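Local coordinates for epimerase family protein SDR39U1 (Homo sapiens, PDB 4B4O) that binds NADPH and is a putative NADP-dependent oxidoreductase of the short-chain dehydrogenase/reductase family, at residues E84-L89 with T137-A142; L88-I93 with A143-D148; T203-L206 with H210-G213; R271-A274 with Q278-F281. The protein carries 3 engineered substitutions. All coordinates share one frame; numbering follows the deposited sequence.

Contact 1: residues E84-L89 with T137-A142; sequences ETTQLL and TKWEAA. With NDP (NADPH dihydro-nicotinamide-adenine-dinucleotide phosphate), chain I.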
loop_
_atom_site.group_PDB
_atom_site.type_symbol
_atom_site.label_atom_id
_atom_site.label_comp_id
_atom_site.label_asym_id
_atom_site.label_seq_id
_atom_site.Cartn_x
_atom_site.Cartn_y
_atom_site.Cartn_z
ATOM N N GLU A 84 -5.515 14.384 6.210
ATOM C CA GLU A 84 -6.416 15.405 5.669
ATOM C C GLU A 84 -7.246 14.840 4.541
ATOM O O GLU A 84 -8.458 14.969 4.571
ATOM C CB GLU A 84 -5.670 16.666 5.227
ATOM C CG GLU A 84 -5.093 17.430 6.397
ATOM C CD GLU A 84 -4.167 18.575 5.991
ATOM O OE1 GLU A 84 -4.365 19.179 4.892
ATOM O OE2 GLU A 84 -3.280 18.934 6.820
ATOM N N THR A 85 -6.617 14.207 3.560
ATOM C CA THR A 85 -7.377 13.607 2.450
ATOM C C THR A 85 -8.352 12.544 2.955
ATOM O O THR A 85 -9.512 12.528 2.562
ATOM C CB THR A 85 -6.485 12.988 1.356
ATOM O OG1 THR A 85 -5.703 11.925 1.911
ATOM C CG2 THR A 85 -5.606 14.055 0.722
ATOM N N THR A 86 -7.898 11.697 3.867
ATOM C CA THR A 86 -8.771 10.672 4.423
ATOM C C THR A 86 -9.965 11.293 5.165
ATOM O O THR A 86 -11.103 10.863 5.009
ATOM C CB THR A 86 -7.985 9.705 5.339
ATOM O OG1 THR A 86 -6.939 9.088 4.584
ATOM C CG2 THR A 86 -8.896 8.608 5.937
ATOM N N GLN A 87 -9.700 12.304 5.968
ATOM C CA GLN A 87 -10.744 12.930 6.791
ATOM C C GLN A 87 -11.750 13.629 5.909
ATOM O O GLN A 87 -12.947 13.606 6.168
ATOM C CB GLN A 87 -10.097 13.895 7.787
ATOM C CG GLN A 87 -11.068 14.637 8.686
ATOM C CD GLN A 87 -10.722 14.506 10.180
ATOM O OE1 GLN A 87 -10.597 15.512 10.922
ATOM N NE2 GLN A 87 -10.580 13.255 10.633
ATOM N N LEU A 88 -11.255 14.215 4.827
ATOM C CA LEU A 88 -12.087 14.977 3.907
ATOM C C LEU A 88 -13.077 14.055 3.210
ATOM O O LEU A 88 -14.239 14.404 3.012
ATOM C CB LEU A 88 -11.204 15.676 2.870
ATOM C CG LEU A 88 -11.559 17.097 2.400
ATOM C CD1 LEU A 88 -12.257 17.974 3.427
ATOM C CD2 LEU A 88 -10.255 17.764 1.929
ATOM N N LEU A 89 -12.598 12.879 2.829
ATOM C CA LEU A 89 -13.449 11.855 2.242
ATOM C C LEU A 89 -14.444 11.308 3.256
ATOM O O LEU A 89 -15.631 11.143 2.950
ATOM C CB LEU A 89 -12.597 10.709 1.668
ATOM C CG LEU A 89 -12.196 10.868 0.197
ATOM C CD1 LEU A 89 -11.139 9.865 -0.269
ATOM C CD2 LEU A 89 -13.451 10.782 -0.658
ATOM N N THR A 137 -2.154 4.261 12.926
ATOM C CA THR A 137 -3.263 4.416 13.904
ATOM C C THR A 137 -4.109 5.650 13.591
ATOM O O THR A 137 -5.320 5.574 13.464
ATOM C CB THR A 137 -2.760 4.472 15.384
ATOM O OG1 THR A 137 -2.132 3.239 15.726
ATOM C CG2 THR A 137 -3.897 4.715 16.365
ATOM N N LYS A 138 -3.448 6.782 13.443
ATOM C CA LYS A 138 -4.128 8.069 13.205
ATOM C C LYS A 138 -4.827 8.084 11.851
ATOM O O LYS A 138 -5.917 8.603 11.702
ATOM C CB LYS A 138 -3.129 9.235 13.280
ATOM C CG LYS A 138 -2.623 9.533 14.676
ATOM C CD LYS A 138 -1.262 10.205 14.597
ATOM C CE LYS A 138 -0.912 10.963 15.876
ATOM N NZ LYS A 138 0.568 11.074 16.015
ATOM N N TRP A 139 -4.164 7.482 10.887
ATOM C CA TRP A 139 -4.664 7.347 9.531
ATOM C C TRP A 139 -5.950 6.558 9.501
ATOM O O TRP A 139 -6.928 6.972 8.895
ATOM C CB TRP A 139 -3.585 6.632 8.735
ATOM C CG TRP A 139 -3.603 6.726 7.239
ATOM C CD1 TRP A 139 -4.546 7.311 6.411
ATOM C CD2 TRP A 139 -2.605 6.160 6.345
ATOM N NE1 TRP A 139 -4.190 7.151 5.091
ATOM C CE2 TRP A 139 -3.033 6.466 4.994
ATOM C CE3 TRP A 139 -1.440 5.455 6.531
ATOM C CZ2 TRP A 139 -2.312 6.068 3.900
ATOM C CZ3 TRP A 139 -0.721 5.061 5.408
ATOM C CH2 TRP A 139 -1.145 5.369 4.127
ATOM N N GLU A 140 -5.953 5.411 10.161
ATOM C CA GLU A 140 -7.152 4.599 10.255
ATOM C C GLU A 140 -8.221 5.326 11.051
ATOM O O GLU A 140 -9.395 5.298 10.689
ATOM C CB GLU A 140 -6.822 3.218 10.846
ATOM C CG GLU A 140 -5.948 2.412 9.888
ATOM C CD GLU A 140 -5.533 1.019 10.381
ATOM O OE1 GLU A 140 -6.032 0.548 11.425
ATOM O OE2 GLU A 140 -4.693 0.395 9.678
ATOM N N ALA A 141 -7.823 6.009 12.118
ATOM C CA ALA A 141 -8.788 6.787 12.905
ATOM C C ALA A 141 -9.489 7.826 12.031
ATOM O O ALA A 141 -10.677 8.106 12.207
ATOM C CB ALA A 141 -8.097 7.474 14.069
ATOM N N ALA A 142 -8.732 8.426 11.120
ATOM C CA ALA A 142 -9.233 9.479 10.269
ATOM C C ALA A 142 -10.316 8.944 9.325
ATOM O O ALA A 142 -11.231 9.672 8.943
ATOM C CB ALA A 142 -8.081 10.101 9.504
HETATM P PA NDP I . 1.891 6.952 -5.134
HETATM O O1A NDP I . 2.922 7.954 -4.560
HETATM O O2A NDP I . 2.114 6.311 -6.519
HETATM O O5B NDP I . 0.413 7.619 -5.311
HETATM C C5B NDP I . 0.058 8.630 -4.372
HETATM C C4B NDP I . -0.956 9.538 -5.021
HETATM O O4B NDP I . -1.455 10.399 -4.000
HETATM C C3B NDP I . -0.326 10.400 -6.120
HETATM O O3B NDP I . -0.654 9.949 -7.465
HETATM C C2B NDP I . -0.903 11.787 -5.879
HETATM O O2B NDP I . -2.045 12.036 -6.686
HETATM C C1B NDP I . -1.392 11.740 -4.463
HETATM N N9A NDP I . -0.402 12.469 -3.667
HETATM C C8A NDP I . 0.970 12.435 -3.673
HETATM N N7A NDP I . 1.451 13.375 -2.753
HETATM C C5A NDP I . 0.372 13.986 -2.195
HETATM C C6A NDP I . 0.116 15.021 -1.189
HETATM N N6A NDP I . 1.124 15.624 -0.523
HETATM N N1A NDP I . -1.161 15.360 -0.916
HETATM C C2A NDP I . -2.187 14.757 -1.585
HETATM N N3A NDP I . -2.038 13.779 -2.501
HETATM C C4A NDP I . -0.824 13.380 -2.804
HETATM O O3 NDP I . 1.783 5.872 -3.933
HETATM P PN NDP I . 1.303 4.347 -4.138
HETATM O O1N NDP I . 0.297 4.299 -5.278
HETATM O O2N NDP I . 2.504 3.455 -4.234
HETATM O O5D NDP I . 0.567 4.030 -2.698
HETATM C C5D NDP I . -0.634 4.795 -2.446
HETATM C C4D NDP I . -0.996 4.810 -0.975
HETATM O O4D NDP I . -0.741 3.489 -0.513
HETATM C C3D NDP I . -0.126 5.737 -0.102
HETATM O O3D NDP I . -0.943 6.387 0.924
HETATM C C2D NDP I . 0.939 4.803 0.484
HETATM O O2D NDP I . 1.394 5.058 1.818
HETATM C C1D NDP I . 0.187 3.502 0.575
HETATM N N1N NDP I . 1.061 2.314 0.556
HETATM C C2N NDP I . 1.897 2.076 -0.464
HETATM C C3N NDP I . 2.707 0.963 -0.468
HETATM C C7N NDP I . 3.604 0.738 -1.629
HETATM O O7N NDP I . 3.370 1.359 -2.663
HETATM N N7N NDP I . 4.625 -0.110 -1.550
HETATM C C4N NDP I . 2.648 -0.044 0.628
HETATM C C5N NDP I . 1.697 0.303 1.678
HETATM C C6N NDP I . 0.944 1.460 1.592
HETATM P P2B NDP I . -2.213 13.515 -7.412
HETATM O O1X NDP I . -2.674 14.465 -6.327
HETATM O O2X NDP I . -0.824 13.904 -8.003
HETATM O O3X NDP I . -3.326 13.097 -8.405
#
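Beside the NADPH pocket of the Rossmann fold, Thr86 packs on Ala142 and faces Trp139, joining two neighbouring helices of the layer that covers the parallel sheet. The helices run nearly the same way, at 19°, and their axes come within 8.8 Å. Small residues suit this spacing: Ala142 points its methyl at the other helix, and its CB lies 4.0 Å from Thr86 CG2. Threonine suits the facing position because its two branches do different work. With OG1 beside the backbone N (chi1 -59°), Thr86 CG2 is anti to that N and packs 3.7 Å from Ala142 C. Thr86 OG1 turns toward the indole edge, lying in the ring plane 3.4 Å from Trp139 NE1. That hydroxyl is buried but not without partners, being hydrogen-bonded to the backbone oxygen of Arg82, one turn earlier, and to Asn57 ND2.

Trp139 holds CG anti to its backbone N (chi1 -161°), which carries the indole past Thr86 OG1 toward the cofactor. The far end of the ring meets the ribose of the nicotinamide half edge-on, with Trp139 CZ2 3.3 Å from NDP O3D, and the side chain of Arg82, an NADP-binding residue, touches the indole. A small residue such as alanine at Trp139 would probably open a gap beside Thr86 OG1 and take away the ring edge that meets NDP O3D. Away from the pocket, Gln87 bends at chi2 to bring its amide nearer to Ala142, NE2 of Gln87 standing 4.2 Å from Ala142 CB, while Gln87 CA lies 3.9 Å from Ala142 O.

Contact 2: residues L88-I93 with A143-D148; sequences LLAKAI and ARLPGD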
loop_
_atom_site.group_PDB
_atom_site.type_symbol
_atom_site.label_atom_id
_atom_site.label_comp_id
_atom_site.label_asym_id
_atom_site.label_seq_id
_atom_site.Cartn_x
_atom_site.Cartn_y
_atom_site.Cartn_z
ATOM N N LEU A 88 -11.255 14.215 4.827
ATOM C CA LEU A 88 -12.087 14.977 3.907
ATOM C C LEU A 88 -13.077 14.055 3.210
ATOM O O LEU A 88 -14.239 14.404 3.012
ATOM C CB LEU A 88 -11.204 15.676 2.870
ATOM C CG LEU A 88 -11.559 17.097 2.400
ATOM C CD1 LEU A 88 -12.257 17.974 3.427
ATOM C CD2 LEU A 88 -10.255 17.764 1.929
ATOM N N LEU A 89 -12.598 12.879 2.829
ATOM C CA LEU A 89 -13.449 11.855 2.242
ATOM C C LEU A 89 -14.444 11.308 3.256
ATOM O O LEU A 89 -15.631 11.143 2.950
ATOM C CB LEU A 89 -12.597 10.709 1.668
ATOM C CG LEU A 89 -12.196 10.868 0.197
ATOM C CD1 LEU A 89 -11.139 9.865 -0.269
ATOM C CD2 LEU A 89 -13.451 10.782 -0.658
ATOM N N ALA A 90 -13.959 11.025 4.460
ATOM C CA ALA A 90 -14.807 10.530 5.549
ATOM C C ALA A 90 -15.984 11.463 5.856
ATOM O O ALA A 90 -17.126 11.036 5.891
ATOM C CB ALA A 90 -13.965 10.314 6.795
ATOM N N LYS A 91 -15.687 12.738 6.046
ATOM C CA LYS A 91 -16.718 13.733 6.299
ATOM C C LYS A 91 -17.686 13.872 5.126
ATOM O O LYS A 91 -18.880 14.073 5.321
ATOM C CB LYS A 91 -16.101 15.083 6.669
ATOM C CG LYS A 91 -15.402 15.056 8.022
ATOM C CD LYS A 91 -14.876 16.430 8.433
ATOM C CE LYS A 91 -14.183 16.419 9.814
ATOM N NZ LYS A 91 -14.446 17.700 10.556
ATOM N N ALA A 92 -17.172 13.745 3.906
ATOM C CA ALA A 92 -18.007 13.842 2.705
ATOM C C ALA A 92 -18.982 12.681 2.627
ATOM O O ALA A 92 -20.152 12.871 2.281
ATOM C CB ALA A 92 -17.146 13.909 1.457
ATOM N N ILE A 93 -18.506 11.488 2.977
ATOM C CA ILE A 93 -19.364 10.311 3.046
ATOM C C ILE A 93 -20.456 10.461 4.109
ATOM O O ILE A 93 -21.618 10.213 3.847
ATOM C CB ILE A 93 -18.569 9.046 3.365
ATOM C CG1 ILE A 93 -17.653 8.667 2.186
ATOM C CG2 ILE A 93 -19.555 7.933 3.688
ATOM C CD1 ILE A 93 -16.676 7.560 2.501
ATOM N N ALA A 143 -10.201 7.674 8.962
ATOM C CA ALA A 143 -11.151 7.052 8.052
ATOM C C ALA A 143 -12.426 6.579 8.741
ATOM O O ALA A 143 -13.408 6.280 8.063
ATOM C CB ALA A 143 -10.491 5.874 7.334
ATOM N N ARG A 144 -12.407 6.452 10.066
ATOM C CA ARG A 144 -13.438 5.667 10.755
ATOM C C ARG A 144 -14.780 6.394 10.777
ATOM O O ARG A 144 -14.892 7.468 11.319
ATOM C CB ARG A 144 -12.997 5.318 12.183
ATOM C CG ARG A 144 -13.970 4.508 13.105
ATOM C CD ARG A 144 -13.114 3.740 14.080
ATOM N NE ARG A 144 -12.231 2.744 13.457
ATOM C CZ ARG A 144 -10.902 2.609 13.622
ATOM N NH1 ARG A 144 -10.199 3.379 14.450
ATOM N NH2 ARG A 144 -10.259 1.656 12.927
ATOM N N LEU A 145 -15.781 5.778 10.176
ATOM C CA LEU A 145 -17.141 6.287 10.160
ATOM C C LEU A 145 -17.891 5.691 11.338
ATOM O O LEU A 145 -17.705 4.522 11.662
ATOM C CB LEU A 145 -17.870 5.873 8.884
ATOM C CG LEU A 145 -17.259 6.193 7.507
ATOM C CD1 LEU A 145 -18.042 5.528 6.376
ATOM C CD2 LEU A 145 -17.207 7.708 7.320
ATOM N N PRO A 146 -18.718 6.504 12.010
ATOM C CA PRO A 146 -19.634 5.891 12.946
ATOM C C PRO A 146 -20.758 5.289 12.127
ATOM O O PRO A 146 -21.005 5.724 10.987
ATOM C CB PRO A 146 -20.145 7.100 13.789
ATOM C CG PRO A 146 -20.100 8.265 12.839
ATOM C CD PRO A 146 -18.969 7.957 11.852
ATOM N N GLY A 147 -21.509 4.369 12.723
ATOM C CA GLY A 147 -22.725 3.916 12.067
ATOM C C GLY A 147 -22.379 2.845 11.077
ATOM O O GLY A 147 -21.210 2.669 10.719
ATOM N N ASP A 148 -23.425 2.171 10.608
ATOM C CA ASP A 148 -23.282 0.975 9.795
ATOM C C ASP A 148 -23.779 1.178 8.354
ATOM O O ASP A 148 -23.773 0.222 7.572
ATOM C CB ASP A 148 -24.060 -0.166 10.483
ATOM C CG ASP A 148 -23.307 -1.495 10.473
ATOM O OD1 ASP A 148 -22.054 -1.503 10.241
ATOM O OD2 ASP A 148 -23.991 -2.523 10.714
#
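Ala90 and Ala143 bring the two backbones together, their CA atoms 5.6 Å apart, where the chain leaving helix 131-143 passes the later turns of helix 72-95. Residues 88-93 are regular helix, with backbone bonds such as Ile93 N to Leu89 O; the other segment opens into an extended course at Leu145 (phi/psi -92/139°) and runs off toward the next strand. With only a methyl, Ala90 lets the passing chain come close: its CB is 4.3 Å from Ala143 O.

Leu145 carries the rest of the contact by splitting its two methyls between successive turns of the helix. CD2 sits against the Ala90 backbone, 3.6 Å from Ala90 O, and 4.2 Å from Ala90 CB. CD1 meets Ile93 CG2 at 3.9 Å, the two side chains crossing at about a right angle. Ile93 CG2, anti to its backbone N, is thereby turned to the leucine. These branched aliphatic residues suit a buried patch joined by packing alone.

Strand 102-108 lies beneath: Trp103 touches both Ile93 and Leu145 and hydrogen-bonds through NE1 to Ala143 O, so helix, strand and the loop leading to strand 151-161 meet around one indole.

Contact 3: residues T203-L206 with H210-G213; sequences THAL and HVHG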
loop_
_atom_site.group_PDB
_atom_site.type_symbol
_atom_site.label_atom_id
_atom_site.label_comp_id
_atom_site.label_asym_id
_atom_site.label_seq_id
_atom_site.Cartn_x
_atom_site.Cartn_y
_atom_site.Cartn_z
ATOM N N THR A 203 -10.435 -4.591 -4.895
ATOM C CA THR A 203 -11.622 -4.817 -5.702
ATOM C C THR A 203 -12.590 -5.773 -5.025
ATOM O O THR A 203 -13.796 -5.582 -5.077
ATOM C CB THR A 203 -11.230 -5.345 -7.078
ATOM O OG1 THR A 203 -10.450 -4.346 -7.735
ATOM C CG2 THR A 203 -12.458 -5.636 -7.932
ATOM N N HIS A 204 -12.059 -6.823 -4.430
ATOM C CA HIS A 204 -12.886 -7.763 -3.731
ATOM C C HIS A 204 -13.560 -7.090 -2.555
ATOM O O HIS A 204 -14.726 -7.379 -2.253
ATOM C CB HIS A 204 -12.034 -8.953 -3.302
ATOM C CG HIS A 204 -12.828 -10.108 -2.783
ATOM N ND1 HIS A 204 -13.742 -10.721 -3.514
ATOM C CD2 HIS A 204 -12.808 -10.753 -1.553
ATOM C CE1 HIS A 204 -14.291 -11.711 -2.802
ATOM N NE2 HIS A 204 -13.707 -11.731 -1.602
ATOM N N ALA A 205 -12.834 -6.211 -1.859
ATOM C CA ALA A 205 -13.402 -5.467 -0.728
ATOM C C ALA A 205 -14.562 -4.594 -1.203
ATOM O O ALA A 205 -15.621 -4.547 -0.593
ATOM C CB ALA A 205 -12.349 -4.613 -0.042
ATOM N N LEU A 206 -14.364 -3.941 -2.346
ATOM C CA LEU A 206 -15.402 -3.099 -2.929
ATOM C C LEU A 206 -16.626 -3.901 -3.387
ATOM O O LEU A 206 -17.722 -3.451 -3.237
ATOM C CB LEU A 206 -14.832 -2.264 -4.083
ATOM C CG LEU A 206 -13.792 -1.211 -3.703
ATOM C CD1 LEU A 206 -13.046 -0.638 -4.904
ATOM C CD2 LEU A 206 -14.479 -0.078 -2.983
ATOM N N HIS A 210 -19.725 -9.040 2.244
ATOM C CA HIS A 210 -19.398 -9.682 3.521
ATOM C C HIS A 210 -18.054 -9.237 4.074
ATOM O O HIS A 210 -17.683 -9.594 5.208
ATOM C CB HIS A 210 -19.421 -11.206 3.389
ATOM C CG HIS A 210 -18.400 -11.760 2.422
ATOM N ND1 HIS A 210 -18.702 -12.073 1.136
ATOM C CD2 HIS A 210 -17.057 -12.065 2.591
ATOM C CE1 HIS A 210 -17.604 -12.541 0.514
ATOM N NE2 HIS A 210 -16.593 -12.531 1.400
ATOM N N VAL A 211 -17.298 -8.469 3.296
ATOM C CA VAL A 211 -15.949 -8.090 3.683
ATOM C C VAL A 211 -15.993 -6.818 4.522
ATOM O O VAL A 211 -16.530 -5.821 4.086
ATOM C CB VAL A 211 -15.061 -7.875 2.436
ATOM C CG1 VAL A 211 -13.646 -7.466 2.847
ATOM C CG2 VAL A 211 -15.074 -9.140 1.578
ATOM N N HIS A 212 -15.390 -6.859 5.701
ATOM C CA HIS A 212 -15.337 -5.689 6.581
ATOM C C HIS A 212 -14.077 -5.728 7.412
ATOM O O HIS A 212 -13.497 -6.779 7.608
ATOM C CB HIS A 212 -16.568 -5.654 7.488
ATOM C CG HIS A 212 -16.716 -6.896 8.334
ATOM N ND1 HIS A 212 -17.152 -8.101 7.823
ATOM C CD2 HIS A 212 -16.385 -7.128 9.698
ATOM C CE1 HIS A 212 -17.111 -9.056 8.818
ATOM N NE2 HIS A 212 -16.653 -8.457 9.967
ATOM N N GLY A 213 -13.627 -4.577 7.895
ATOM C CA GLY A 213 -12.519 -4.522 8.847
ATOM C C GLY A 213 -11.152 -4.574 8.224
ATOM O O GLY A 213 -10.947 -4.173 7.086
#
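The imidazoles of His204 and His210 approach obliquely, centroids 6.0 Å apart and planes at 71°, neither stacked nor in a T-shape. Their nearest atoms are the two NE2 nitrogens, 4.2 Å from each other. Val211 also comes to the His204 ring at a slant, its CG2 4.2 Å from His204 CD2. A third imidazole, that of His212, works within its own segment: at its edge, in the ring plane, ND1 donates to His210 O at 3.1 Å with an N-H...O angle of 149°, though it reaches that oxygen from above the carbonyl plane.

Val211 ties the returning chain to the end of helix 195-207. Its CG1, anti to the backbone N, lies 4.1 Å from Ala205 CA and 4.3 Å from Ala205 CB, so the two methyls of one valine serve the alanine and the histidine separately. A beta-branched residue fits this extended stretch, and the small Ala205 leaves room for it; both rest on Val153 of strand 151-161, in the Rossmann-type helix-to-strand connection.

The closeness of the two NE2 atoms is consistent with a shared partner: each hydrogen-bonds to Thr275 O. Both nitrogens thus donate to one carbonyl, whose partial negative charge probably eases their proximity.

Contact 4: residues R271-A274 with Q278-F281; sequences RTLA and QYSF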
loop_
_atom_site.group_PDB
_atom_site.type_symbol
_atom_site.label_atom_id
_atom_site.label_comp_id
_atom_site.label_asym_id
_atom_site.label_seq_id
_atom_site.Cartn_x
_atom_site.Cartn_y
_atom_site.Cartn_z
ATOM N N ARG A 271 -7.287 -12.940 7.655
ATOM C CA ARG A 271 -8.589 -12.393 7.332
ATOM C C ARG A 271 -8.756 -12.173 5.832
ATOM O O ARG A 271 -9.849 -12.335 5.296
ATOM C CB ARG A 271 -8.866 -11.131 8.166
ATOM C CG ARG A 271 -9.162 -11.503 9.610
ATOM C CD ARG A 271 -9.702 -10.400 10.490
ATOM N NE ARG A 271 -10.363 -9.351 9.735
ATOM C CZ ARG A 271 -11.638 -9.322 9.381
ATOM N NH1 ARG A 271 -12.462 -10.300 9.691
ATOM N NH2 ARG A 271 -12.088 -8.293 8.690
ATOM N N THR A 272 -7.670 -11.822 5.154
ATOM C CA THR A 272 -7.717 -11.615 3.720
ATOM C C THR A 272 -8.143 -12.925 3.054
ATOM O O THR A 272 -9.021 -12.932 2.200
ATOM C CB THR A 272 -6.362 -11.160 3.147
ATOM O OG1 THR A 272 -5.874 -10.031 3.872
ATOM C CG2 THR A 272 -6.485 -10.782 1.688
ATOM N N LEU A 273 -7.500 -14.022 3.426
ATOM C CA LEU A 273 -7.835 -15.313 2.838
ATOM C C LEU A 273 -9.277 -15.722 3.206
ATOM O O LEU A 273 -9.989 -16.321 2.411
ATOM C CB LEU A 273 -6.819 -16.384 3.254
ATOM C CG LEU A 273 -5.432 -16.324 2.594
ATOM C CD1 LEU A 273 -4.386 -17.200 3.276
ATOM C CD2 LEU A 273 -5.592 -16.615 1.112
ATOM N N ALA A 274 -9.703 -15.365 4.407
ATOM C CA ALA A 274 -11.041 -15.697 4.895
ATOM C C ALA A 274 -12.132 -15.001 4.118
ATOM O O ALA A 274 -13.265 -15.429 4.172
ATOM C CB ALA A 274 -11.154 -15.336 6.377
ATOM N N GLN A 278 -8.580 -14.944 -3.747
ATOM C CA GLN A 278 -7.630 -15.936 -4.228
ATOM C C GLN A 278 -6.520 -15.272 -5.028
ATOM O O GLN A 278 -6.768 -14.591 -6.004
ATOM C CB GLN A 278 -8.363 -16.978 -5.046
ATOM C CG GLN A 278 -9.296 -17.802 -4.169
ATOM C CD GLN A 278 -9.958 -18.974 -4.869
ATOM O OE1 GLN A 278 -10.703 -18.783 -5.821
ATOM N NE2 GLN A 278 -9.700 -20.195 -4.391
ATOM N N TYR A 279 -5.288 -15.471 -4.571
ATOM C CA TYR A 279 -4.124 -14.744 -5.082
ATOM C C TYR A 279 -3.693 -15.238 -6.452
ATOM O O TYR A 279 -3.682 -16.441 -6.709
ATOM C CB TYR A 279 -2.942 -14.893 -4.124
ATOM C CG TYR A 279 -3.052 -14.088 -2.857
ATOM C CD1 TYR A 279 -3.797 -14.546 -1.780
ATOM C CD2 TYR A 279 -2.425 -12.869 -2.737
ATOM C CE1 TYR A 279 -3.897 -13.825 -0.608
ATOM C CE2 TYR A 279 -2.530 -12.130 -1.574
ATOM C CZ TYR A 279 -3.273 -12.622 -0.511
ATOM O OH TYR A 279 -3.361 -11.896 0.655
ATOM N N SER A 280 -3.371 -14.293 -7.337
ATOM C CA SER A 280 -2.793 -14.612 -8.651
ATOM C C SER A 280 -1.308 -14.933 -8.547
ATOM O O SER A 280 -0.779 -15.734 -9.315
ATOM C CB SER A 280 -2.986 -13.451 -9.611
ATOM O OG SER A 280 -4.350 -13.301 -9.910
ATOM N N PHE A 281 -0.634 -14.295 -7.595
ATOM C CA PHE A 281 0.818 -14.434 -7.436
ATOM C C PHE A 281 1.181 -14.608 -5.950
ATOM O O PHE A 281 1.839 -13.765 -5.354
ATOM C CB PHE A 281 1.531 -13.204 -8.037
ATOM C CG PHE A 281 1.224 -12.965 -9.484
ATOM C CD1 PHE A 281 1.833 -13.725 -10.470
ATOM C CD2 PHE A 281 0.329 -11.978 -9.865
ATOM C CE1 PHE A 281 1.533 -13.518 -11.816
ATOM C CE2 PHE A 281 0.031 -11.764 -11.196
ATOM C CZ PHE A 281 0.628 -12.536 -12.171
#
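Tyr279 meets Thr272 and Leu273 where the chain, after the short helix 270-274, turns back past it in the C-terminal DUF1731 region, beside the Rossmann domain. Gln278 begins the returning segment; its CA is 7.1 Å from that of Leu273, and its CB points away from the helix, as befits an exposed position.

Next comes Tyr279, which carries the whole contact. With CG beside the backbone N and anti to the carbonyl carbon (chi1 -74°), its ring reaches back to the helix and crosses both partners at about a right angle. Leu273 comes in at the ring edge, near the ring plane: Leu273 CD2 is 3.7 Å from Tyr279 CE1 and 4.0 Å from Tyr279 CD1. At the far end of the ring, Tyr279 OH lies 3.5 Å from Thr272 CG2 and makes a weak hydrogen bond to Val218 O. A long, flat side chain with a polar end is well suited here, since it can meet Leu273 with its edge and still bond through its hydroxyl; Tyr277 meets the same ring edge-to-face. An alanine at Tyr279 is likely to leave Leu273 CD2 and Thr272 CG2 facing a gap and the returning loop less firmly held to the helix. Thr272 hydrogen-bonds its OG1 to Asn216 O and offers the tyrosine its methyl.

Ser280 and Phe281 lead on toward helix 284-293, and their backbone amides share one carboxylate of helix 195-207, Ser280 N bonding to Asp197 OD1 and Phe281 N to Asp197 OD2.

Contacts 1 and 2 are buried and continuous: both use helix 72-95 and touch through Thr86 CG2 and Ala143 N. Both are chiefly packing around small residues, but only contact 1 reaches NADPH. Contacts 3 and 4 are partly buried, lie on the other face of the sheet, and each folds a loop back on the helix it has just left. Unlike the aliphatic contact 2, they bring in aromatic rings, and helix 195-207 joins them: it carries the first segment of contact 3, while its Ile201 touches Thr272 and Tyr279. Thr275, between the segments of contact 4, receives the histidines of contact 3, linking the Rossmann part to the C-terminal region.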